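Local coordinates for PhiH1 repressor-like protein (Haloarcula marismortui ATCC 43049, PDB 3B73) that is of unknown function but, as a repressor-like protein with a winged helix-turn-helix fold, probably binds DNA and regulates transcription, at residues R5-L19 and Y76-I89. Residues are numbered along the deposited sequence; the frame is centred on the assembly and turned at random.
Sequences RQSGSWMTIWDDRIL and YLNGEYDAGKERYI
The backbone of R5-G8 runs beside G79-G84, and A83 N gives a 2.9 Å hydrogen bond to Q6 O. This joins the N-terminal arm of a winged helix-turn-helix domain to the chain that follows helix 71-77, which ends in a Schellman motif with G79 as C-prime residue. Y76 is the centre of the contact. Its CG stands anti to the backbone N (chi1 161°), and the ring reaches between the arm and helix 13-25. Y76 OH donates to the syn lone pair of D16 OD1 at 2.7 Å and accepts from S7 OG at 2.8 Å. Both partners lie at the ring edge. R5 CG lies over one face of the Y76 ring, while M11 SE makes an oblique Met-aromatic contact 4.5 Å from the centroid of the Y76 ring. L19 CD1 meets Y76 CD2 at 3.7 Å. Replacing Y76 with alanine is likely to open a gap beside M11 and L19 and to deprive D16 OD1 and S7 OG of the hydroxyl they share. R5 extends alongside L77, whose CD2 sits over the guanidinium centre. R5 NH1 forms salt bridges with D16 and E20. D16 OD2 also pairs with R17 of the second subunit, so the site adjoins the dimer interface. R5 NE donates to L77 O at 3.1 Å. At the far end, W10 NE1 donates to A83 O at 3.1 Å, with that oxygen in the indole plane.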
ATOM      1  N   ARG B   5       8.390   3.503   0.110  1.00 48.71           N
ATOM      2  CA  ARG B   5       7.436   4.424  -0.523  1.00 45.11           C
ATOM      3  C   ARG B   5       6.995   5.575   0.389  1.00 45.33           C
ATOM      4  O   ARG B   5       6.735   5.377   1.584  1.00 45.82           O
ATOM      5  CB  ARG B   5       6.209   3.650  -1.010  1.00 42.81           C
ATOM      6  CG  ARG B   5       6.525   2.845  -2.238  1.00 47.16           C
ATOM      7  CD  ARG B   5       5.397   1.942  -2.594  1.00 51.13           C
ATOM      8  NE  ARG B   5       5.860   0.900  -3.494  1.00 51.45           N
ATOM      9  CZ  ARG B   5       5.094  -0.098  -3.911  1.00 72.72           C
ATOM     10  NH1 ARG B   5       3.823  -0.183  -3.518  1.00 42.30           N
ATOM     11  NH2 ARG B   5       5.596  -1.007  -4.726  1.00 42.73           N
ATOM     12  N   GLN B   6       6.941   6.778  -0.182  1.00 43.97           N
ATOM     13  CA  GLN B   6       6.447   7.954   0.528  1.00 49.49           C
ATOM     14  C   GLN B   6       5.031   8.206   0.038  1.00 39.63           C
ATOM     15  O   GLN B   6       4.850   8.952  -0.926  1.00 43.43           O
ATOM     16  CB  GLN B   6       7.281   9.189   0.155  1.00 44.62           C
ATOM     17  CG  GLN B   6       8.312   9.588   1.139  1.00 65.80           C
ATOM     18  CD  GLN B   6       7.743   9.823   2.517  1.00 66.08           C
ATOM     19  OE1 GLN B   6       8.400   9.507   3.485  1.00 65.08           O
ATOM     20  NE2 GLN B   6       6.514  10.370   2.615  1.00 57.73           N
ATOM     21  N   SER B   7       4.038   7.596   0.678  1.00 44.76           N
ATOM     22  CA  SER B   7       2.649   7.712   0.204  1.00 49.27           C
ATOM     23  C   SER B   7       2.016   9.060   0.550  1.00 53.39           C
ATOM     24  O   SER B   7       2.470   9.756   1.452  1.00 45.26           O
ATOM     25  CB  SER B   7       1.781   6.606   0.801  1.00 45.05           C
ATOM     26  OG  SER B   7       2.148   5.333   0.305  1.00 47.18           O
ATOM     27  N   GLY B   8       0.965   9.407  -0.179  1.00 54.01           N
ATOM     28  CA  GLY B   8       0.199  10.610   0.077  1.00 62.90           C
ATOM     29  C   GLY B   8      -1.046  10.291   0.885  1.00 45.01           C
ATOM     30  O   GLY B   8      -1.555   9.170   0.848  1.00 45.82           O
ATOM     31  N   SER B   9      -1.537  11.285   1.618  1.00 51.73           N
ATOM     32  CA  SER B   9      -2.665  11.093   2.531  1.00 44.79           C
ATOM     33  C   SER B   9      -3.971  10.789   1.793  1.00 47.08           C
ATOM     34  O   SER B   9      -4.925  10.289   2.385  1.00 43.78           O
ATOM     35  CB  SER B   9      -2.813  12.304   3.487  1.00 55.11           C
ATOM     36  OG  SER B   9      -3.037  13.523   2.790  1.00 79.20           O
ATOM     37  N   TRP B  10      -4.001  11.084   0.495  1.00 49.16           N
ATOM     38  CA  TRP B  10      -5.171  10.826  -0.343  1.00 51.83           C
ATOM     39  C   TRP B  10      -5.195   9.402  -0.926  1.00 46.01           C
ATOM     40  O   TRP B  10      -6.127   9.047  -1.633  1.00 55.56           O
ATOM     41  CB  TRP B  10      -5.187  11.806  -1.508  1.00 43.67           C
ATOM     42  CG  TRP B  10      -3.903  11.765  -2.281  1.00 51.82           C
ATOM     43  CD1 TRP B  10      -2.778  12.502  -2.044  1.00 44.45           C
ATOM     44  CD2 TRP B  10      -3.606  10.923  -3.399  1.00 40.53           C
ATOM     45  NE1 TRP B  10      -1.790  12.158  -2.939  1.00 50.83           N
ATOM     46  CE2 TRP B  10      -2.275  11.197  -3.787  1.00 54.39           C
ATOM     47  CE3 TRP B  10      -4.340   9.955  -4.120  1.00 39.07           C
ATOM     48  CZ2 TRP B  10      -1.655  10.550  -4.866  1.00 45.08           C
ATOM     49  CZ3 TRP B  10      -3.715   9.305  -5.202  1.00 43.86           C
ATOM     50  CH2 TRP B  10      -2.385   9.602  -5.554  1.00 46.75           C
HETATM   51  N   MSE B  11      -4.179   8.595  -0.642  1.00 56.89           N
HETATM   52  CA  MSE B  11      -4.092   7.286  -1.284  1.00 55.12           C
HETATM   53  C   MSE B  11      -4.820   6.209  -0.505  1.00 47.02           C
HETATM   54  O   MSE B  11      -5.028   6.326   0.699  1.00 53.89           O
HETATM   55  CB  MSE B  11      -2.635   6.869  -1.526  1.00 49.04           C
HETATM   56  CG  MSE B  11      -1.877   7.765  -2.468  1.00 68.28           C
HETATM   57 SE   MSE B  11      -0.056   7.107  -2.699  0.62 43.32          SE
HETATM   58  CE  MSE B  11      -0.456   5.619  -3.797  1.00 58.99           C
ATOM     59  N   THR B  12      -5.216   5.160  -1.223  1.00 43.84           N
ATOM     60  CA  THR B  12      -5.757   3.953  -0.629  1.00 49.14           C
ATOM     61  C   THR B  12      -4.800   2.827  -0.956  1.00 48.68           C
ATOM     62  O   THR B  12      -3.890   2.969  -1.769  1.00 50.08           O
ATOM     63  CB  THR B  12      -7.125   3.580  -1.245  1.00 46.61           C
ATOM     64  OG1 THR B  12      -6.949   3.230  -2.629  1.00 54.68           O
ATOM     65  CG2 THR B  12      -8.093   4.761  -1.139  1.00 55.96           C
ATOM     66  N   ILE B  13      -5.017   1.679  -0.361  1.00 45.41           N
ATOM     67  CA  ILE B  13      -4.069   0.599  -0.579  1.00 43.07           C
ATOM     68  C   ILE B  13      -4.165   0.096  -2.020  1.00 52.73           C
ATOM     69  O   ILE B  13      -3.187  -0.412  -2.571  1.00 46.92           O
ATOM     70  CB  ILE B  13      -4.253  -0.525   0.471  1.00 55.02           C
ATOM     71  CG1 ILE B  13      -3.070  -1.493   0.418  1.00 44.29           C
ATOM     72  CG2 ILE B  13      -5.583  -1.213   0.272  1.00 46.85           C
ATOM     73  CD1 ILE B  13      -2.927  -2.341   1.600  1.00 42.20           C
ATOM     74  N   TRP B  14      -5.336   0.286  -2.639  1.00 39.59           N
ATOM     75  CA  TRP B  14      -5.603  -0.228  -3.973  1.00 40.48           C
ATOM     76  C   TRP B  14      -4.855   0.575  -5.011  1.00 45.62           C
ATOM     77  O   TRP B  14      -4.544   0.078  -6.089  1.00 47.77           O
ATOM     78  CB  TRP B  14      -7.120  -0.293  -4.248  1.00 44.08           C
ATOM     79  CG  TRP B  14      -7.782  -1.072  -3.140  1.00 52.32           C
ATOM     80  CD1 TRP B  14      -8.597  -0.576  -2.158  1.00 45.34           C
ATOM     81  CD2 TRP B  14      -7.587  -2.470  -2.834  1.00 44.73           C
ATOM     82  NE1 TRP B  14      -8.940  -1.590  -1.279  1.00 47.81           N
ATOM     83  CE2 TRP B  14      -8.339  -2.757  -1.678  1.00 51.11           C
ATOM     84  CE3 TRP B  14      -6.877  -3.505  -3.446  1.00 44.97           C
ATOM     85  CZ2 TRP B  14      -8.396  -4.041  -1.117  1.00 43.40           C
ATOM     86  CZ3 TRP B  14      -6.926  -4.771  -2.879  1.00 41.72           C
ATOM     87  CH2 TRP B  14      -7.682  -5.025  -1.729  1.00 60.94           C
ATOM     88  N   ASP B  15      -4.549   1.816  -4.666  1.00 39.90           N
ATOM     89  CA  ASP B  15      -3.642   2.628  -5.460  1.00 42.71           C
ATOM     90  C   ASP B  15      -2.283   1.952  -5.721  1.00 42.87           C
ATOM     91  O   ASP B  15      -1.801   1.981  -6.856  1.00 45.42           O
ATOM     92  CB  ASP B  15      -3.440   3.996  -4.797  1.00 46.62           C
ATOM     93  CG  ASP B  15      -4.712   4.833  -4.813  1.00 49.43           C
ATOM     94  OD1 ASP B  15      -5.610   4.528  -5.637  1.00 52.70           O
ATOM     95  OD2 ASP B  15      -4.824   5.767  -3.992  1.00 55.79           O
ATOM     96  N   ASP B  16      -1.674   1.373  -4.684  1.00 42.06           N
ATOM     97  CA  ASP B  16      -0.364   0.738  -4.833  1.00 55.48           C
ATOM     98  C   ASP B  16      -0.537  -0.485  -5.712  1.00 53.89           C
ATOM     99  O   ASP B  16       0.276  -0.740  -6.609  1.00 40.40           O
ATOM    100  CB  ASP B  16       0.241   0.323  -3.474  1.00 46.61           C
ATOM    101  CG  ASP B  16       1.083   1.432  -2.829  1.00 50.84           C
ATOM    102  OD1 ASP B  16       0.992   2.604  -3.244  1.00 49.57           O
ATOM    103  OD2 ASP B  16       1.823   1.141  -1.875  1.00 47.05           O
ATOM    104  N   ARG B  17      -1.618  -1.220  -5.470  1.00 40.13           N
ATOM    105  CA  ARG B  17      -1.910  -2.411  -6.262  1.00 47.05           C
ATOM    106  C   ARG B  17      -2.095  -2.050  -7.717  1.00 48.51           C
ATOM    107  O   ARG B  17      -1.480  -2.648  -8.599  1.00 54.50           O
ATOM    108  CB  ARG B  17      -3.153  -3.139  -5.752  1.00 48.94           C
ATOM    109  CG  ARG B  17      -3.010  -3.655  -4.345  1.00 60.07           C
ATOM    110  CD  ARG B  17      -1.795  -4.557  -4.188  1.00 50.65           C
ATOM    111  NE  ARG B  17      -1.509  -4.615  -2.776  1.00 60.70           N
ATOM    112  CZ  ARG B  17      -0.485  -4.009  -2.195  1.00 49.83           C
ATOM    113  NH1 ARG B  17       0.420  -3.367  -2.911  1.00 50.25           N
ATOM    114  NH2 ARG B  17      -0.359  -4.081  -0.888  1.00 52.64           N
ATOM    115  N   ILE B  18      -2.924  -1.048  -7.981  1.00 52.19           N
ATOM    116  CA  ILE B  18      -3.123  -0.647  -9.361  1.00 46.94           C
ATOM    117  C   ILE B  18      -1.804  -0.214  -9.981  1.00 60.32           C
ATOM    118  O   ILE B  18      -1.490  -0.619 -11.090  1.00 48.29           O
ATOM    119  CB  ILE B  18      -4.138   0.472  -9.473  1.00 46.81           C
ATOM    120  CG1 ILE B  18      -5.514  -0.051  -9.053  1.00 50.32           C
ATOM    121  CG2 ILE B  18      -4.121   1.044 -10.882  1.00 44.54           C
ATOM    122  CD1 ILE B  18      -6.460   1.019  -8.719  1.00 47.00           C
ATOM    123  N   LEU B  19      -1.026   0.605  -9.276  1.00 47.90           N
ATOM    124  CA  LEU B  19       0.249   1.037  -9.849  1.00 50.34           C
ATOM    125  C   LEU B  19       1.161  -0.153 -10.158  1.00 42.66           C
ATOM    126  O   LEU B  19       1.787  -0.205 -11.210  1.00 44.33           O
ATOM    127  CB  LEU B  19       0.967   2.042  -8.948  1.00 47.46           C
ATOM    128  CG  LEU B  19       0.400   3.452  -9.000  1.00 49.37           C
ATOM    129  CD1 LEU B  19       0.964   4.253  -7.859  1.00 59.31           C
ATOM    130  CD2 LEU B  19       0.688   4.127 -10.364  1.00 39.57           C
ATOM    131  N   TYR B  76       7.764   6.756  -7.717  1.00 46.79           N
ATOM    132  CA  TYR B  76       6.995   6.583  -6.471  1.00 43.88           C
ATOM    133  C   TYR B  76       7.089   5.135  -5.956  1.00 44.02           C
ATOM    134  O   TYR B  76       7.391   4.898  -4.784  1.00 46.20           O
ATOM    135  CB  TYR B  76       5.514   6.983  -6.647  1.00 39.16           C
ATOM    136  CG  TYR B  76       4.659   6.387  -5.542  1.00 37.37           C
ATOM    137  CD1 TYR B  76       4.694   6.928  -4.250  1.00 39.59           C
ATOM    138  CD2 TYR B  76       3.855   5.252  -5.773  1.00 36.12           C
ATOM    139  CE1 TYR B  76       3.938   6.365  -3.199  1.00 48.22           C
ATOM    140  CE2 TYR B  76       3.084   4.689  -4.727  1.00 45.81           C
ATOM    141  CZ  TYR B  76       3.126   5.266  -3.447  1.00 47.21           C
ATOM    142  OH  TYR B  76       2.410   4.725  -2.396  1.00 44.00           O
ATOM    143  N   LEU B  77       6.808   4.166  -6.829  1.00 43.80           N
ATOM    144  CA  LEU B  77       6.944   2.755  -6.438  1.00 50.45           C
ATOM    145  C   LEU B  77       8.343   2.444  -5.854  1.00 49.25           C
ATOM    146  O   LEU B  77       8.479   1.592  -4.965  1.00 47.59           O
ATOM    147  CB  LEU B  77       6.634   1.835  -7.628  1.00 45.17           C
ATOM    148  CG  LEU B  77       5.203   1.930  -8.177  1.00 58.57           C
ATOM    149  CD1 LEU B  77       5.013   1.091  -9.428  1.00 53.80           C
ATOM    150  CD2 LEU B  77       4.179   1.517  -7.123  1.00 42.80           C
ATOM    151  N   ASN B  78       9.365   3.162  -6.333  1.00 55.27           N
ATOM    152  CA  ASN B  78      10.759   2.950  -5.910  1.00 54.60           C
ATOM    153  C   ASN B  78      11.232   3.833  -4.774  1.00 65.60           C
ATOM    154  O   ASN B  78      12.432   3.897  -4.487  1.00 60.75           O
ATOM    155  CB  ASN B  78      11.698   3.146  -7.100  1.00 65.68           C
ATOM    156  CG  ASN B  78      11.442   2.150  -8.197  1.00 78.39           C
ATOM    157  OD1 ASN B  78      11.270   0.961  -7.926  1.00 74.04           O
ATOM    158  ND2 ASN B  78      11.404   2.620  -9.441  1.00 77.48           N
ATOM    159  N   GLY B  79      10.296   4.519  -4.127  1.00 46.90           N
ATOM    160  CA  GLY B  79      10.642   5.349  -2.986  1.00 52.11           C
ATOM    161  C   GLY B  79      11.402   6.629  -3.323  1.00 48.06           C
ATOM    162  O   GLY B  79      12.128   7.167  -2.481  1.00 59.77           O
ATOM    163  N   GLU B  80      11.216   7.129  -4.543  1.00 52.68           N
ATOM    164  CA  GLU B  80      11.992   8.263  -5.041  1.00 54.18           C
ATOM    165  C   GLU B  80      11.106   9.458  -5.327  1.00 63.35           C
ATOM    166  O   GLU B  80      11.581  10.510  -5.744  1.00 62.18           O
ATOM    167  CB  GLU B  80      12.714   7.879  -6.333  1.00 58.39           C
ATOM    168  CG  GLU B  80      13.935   6.998  -6.137  1.00 53.82           C
ATOM    169  CD  GLU B  80      14.285   6.219  -7.408  1.00129.09           C
ATOM    170  OE1 GLU B  80      13.711   6.520  -8.487  1.00 84.37           O
ATOM    171  OE2 GLU B  80      15.135   5.302  -7.325  1.00 93.36           O
ATOM    172  N   TYR B  81       9.810   9.292  -5.116  1.00 50.74           N
ATOM    173  CA  TYR B  81       8.865  10.375  -5.346  1.00 47.46           C
ATOM    174  C   TYR B  81       7.848  10.397  -4.205  1.00 55.19           C
ATOM    175  O   TYR B  81       7.208   9.398  -3.899  1.00 49.18           O
ATOM    176  CB  TYR B  81       8.187  10.214  -6.707  1.00 42.45           C
ATOM    177  CG  TYR B  81       7.263  11.359  -7.041  1.00 63.24           C
ATOM    178  CD1 TYR B  81       7.728  12.475  -7.719  1.00 58.45           C
ATOM    179  CD2 TYR B  81       5.918  11.327  -6.676  1.00 39.76           C
ATOM    180  CE1 TYR B  81       6.882  13.528  -8.025  1.00 63.83           C
ATOM    181  CE2 TYR B  81       5.070  12.372  -6.975  1.00 49.64           C
ATOM    182  CZ  TYR B  81       5.559  13.471  -7.639  1.00 53.81           C
ATOM    183  OH  TYR B  81       4.712  14.504  -7.927  1.00 56.69           O
ATOM    184  N   ASP B  82       7.747  11.541  -3.555  1.00 49.21           N
ATOM    185  CA  ASP B  82       6.880  11.733  -2.407  1.00 57.19           C
ATOM    186  C   ASP B  82       5.494  12.078  -2.955  1.00 58.73           C
ATOM    187  O   ASP B  82       5.264  13.184  -3.472  1.00 49.17           O
ATOM    188  CB  ASP B  82       7.450  12.876  -1.533  1.00 43.81           C
ATOM    189  CG  ASP B  82       6.575  13.202  -0.309  1.00 58.24           C
ATOM    190  OD1 ASP B  82       5.334  12.959  -0.308  1.00 54.57           O
ATOM    191  OD2 ASP B  82       7.152  13.725   0.663  1.00 54.11           O
ATOM    192  N   ALA B  83       4.577  11.123  -2.881  1.00 44.58           N
ATOM    193  CA  ALA B  83       3.263  11.323  -3.502  1.00 50.73           C
ATOM    194  C   ALA B  83       2.341  12.239  -2.688  1.00 42.25           C
ATOM    195  O   ALA B  83       1.279  12.630  -3.171  1.00 47.25           O
ATOM    196  CB  ALA B  83       2.587   9.990  -3.763  1.00 49.52           C
ATOM    197  N   GLY B  84       2.744  12.544  -1.452  1.00 38.27           N
ATOM    198  CA  GLY B  84       2.073  13.542  -0.616  1.00 50.08           C
ATOM    199  C   GLY B  84       2.505  14.973  -0.949  1.00 63.39           C
ATOM    200  O   GLY B  84       1.676  15.813  -1.307  1.00 52.04           O
ATOM    201  N   LYS B  85       3.802  15.261  -0.838  1.00 49.14           N
ATOM    202  CA  LYS B  85       4.308  16.598  -1.188  1.00 51.61           C
ATOM    203  C   LYS B  85       4.301  16.819  -2.695  1.00 63.74           C
ATOM    204  O   LYS B  85       4.252  17.953  -3.152  1.00 52.58           O
ATOM    205  CB  LYS B  85       5.722  16.837  -0.627  1.00 49.50           C
ATOM    206  CG  LYS B  85       5.841  16.861   0.906  1.00 56.81           C
ATOM    207  CD  LYS B  85       7.273  17.267   1.323  1.00 77.27           C
ATOM    208  CE  LYS B  85       7.377  17.797   2.761  1.00 71.96           C
ATOM    209  NZ  LYS B  85       7.158  16.719   3.746  1.00 79.07           N
ATOM    210  N   GLU B  86       4.343  15.725  -3.459  1.00 64.83           N
ATOM    211  CA  GLU B  86       4.351  15.772  -4.923  1.00 47.86           C
ATOM    212  C   GLU B  86       5.636  16.396  -5.463  1.00 60.41           C
ATOM    213  O   GLU B  86       5.635  17.349  -6.232  1.00 53.66           O
ATOM    214  CB  GLU B  86       3.081  16.432  -5.483  1.00 48.45           C
ATOM    215  CG  GLU B  86       1.789  15.841  -4.867  1.00 51.10           C
ATOM    216  CD  GLU B  86       0.506  16.415  -5.470  1.00 66.34           C
ATOM    217  OE1 GLU B  86       0.592  17.269  -6.380  1.00 65.87           O
ATOM    218  OE2 GLU B  86      -0.593  16.015  -5.023  1.00 66.61           O
ATOM    219  N   ARG B  87       6.747  15.828  -5.041  1.00 47.21           N
ATOM    220  CA  ARG B  87       8.046  16.249  -5.515  1.00 56.65           C
ATOM    221  C   ARG B  87       8.910  15.007  -5.553  1.00 72.08           C
ATOM    222  O   ARG B  87       8.671  14.037  -4.818  1.00 47.26           O
ATOM    223  CB  ARG B  87       8.660  17.263  -4.550  1.00 65.08           C
ATOM    224  CG  ARG B  87       8.639  16.810  -3.095  1.00 70.50           C
ATOM    225  CD  ARG B  87       9.869  17.262  -2.289  1.00 84.70           C
ATOM    226  NE  ARG B  87       9.647  18.485  -1.514  1.00105.32           N
ATOM    227  CZ  ARG B  87      10.124  18.693  -0.283  1.00140.85           C
ATOM    228  NH1 ARG B  87       9.875  19.834   0.354  1.00105.63           N
ATOM    229  NH2 ARG B  87      10.842  17.753   0.322  1.00122.23           N
ATOM    230  N   TYR B  88       9.911  15.023  -6.418  1.00 52.90           N
ATOM    231  CA  TYR B  88      10.943  13.996  -6.386  1.00 65.22           C
ATOM    232  C   TYR B  88      11.747  14.141  -5.093  1.00 65.62           C
ATOM    233  O   TYR B  88      11.822  15.225  -4.520  1.00 66.32           O
ATOM    234  CB  TYR B  88      11.849  14.111  -7.620  1.00 49.65           C
ATOM    235  CG  TYR B  88      11.222  13.530  -8.864  1.00 54.87           C
ATOM    236  CD1 TYR B  88      11.450  12.201  -9.223  1.00 53.45           C
ATOM    237  CD2 TYR B  88      10.385  14.301  -9.678  1.00 62.15           C
ATOM    238  CE1 TYR B  88      10.874  11.656 -10.384  1.00 55.52           C
ATOM    239  CE2 TYR B  88       9.796  13.763 -10.824  1.00 71.89           C
ATOM    240  CZ  TYR B  88      10.045  12.438 -11.172  1.00 62.36           C
ATOM    241  OH  TYR B  88       9.471  11.910 -12.310  1.00 63.80           O
ATOM    242  N   ILE B  89      12.324  13.045  -4.616  1.00 61.79           N
ATOM    243  CA  ILE B  89      13.175  13.090  -3.427  1.00 84.46           C
ATOM    244  C   ILE B  89      14.603  12.608  -3.717  1.00108.46           C
ATOM    245  O   ILE B  89      14.812  11.540  -4.331  1.00 83.91           O
ATOM    246  CB  ILE B  89      12.542  12.356  -2.215  1.00 71.75           C
ATOM    247  CG1 ILE B  89      11.875  11.049  -2.626  1.00 69.29           C
ATOM    248  CG2 ILE B  89      11.461  13.226  -1.596  1.00126.02           C
ATOM    249  CD1 ILE B  89      10.886  10.485  -1.562  1.00 56.99           C
TER
HETATM  250  O   HOH W   1       7.899   6.951  -2.952  1.00 43.21           O
HETATM  251  O   HOH W   2       4.196  12.239   2.088  1.00 57.10           O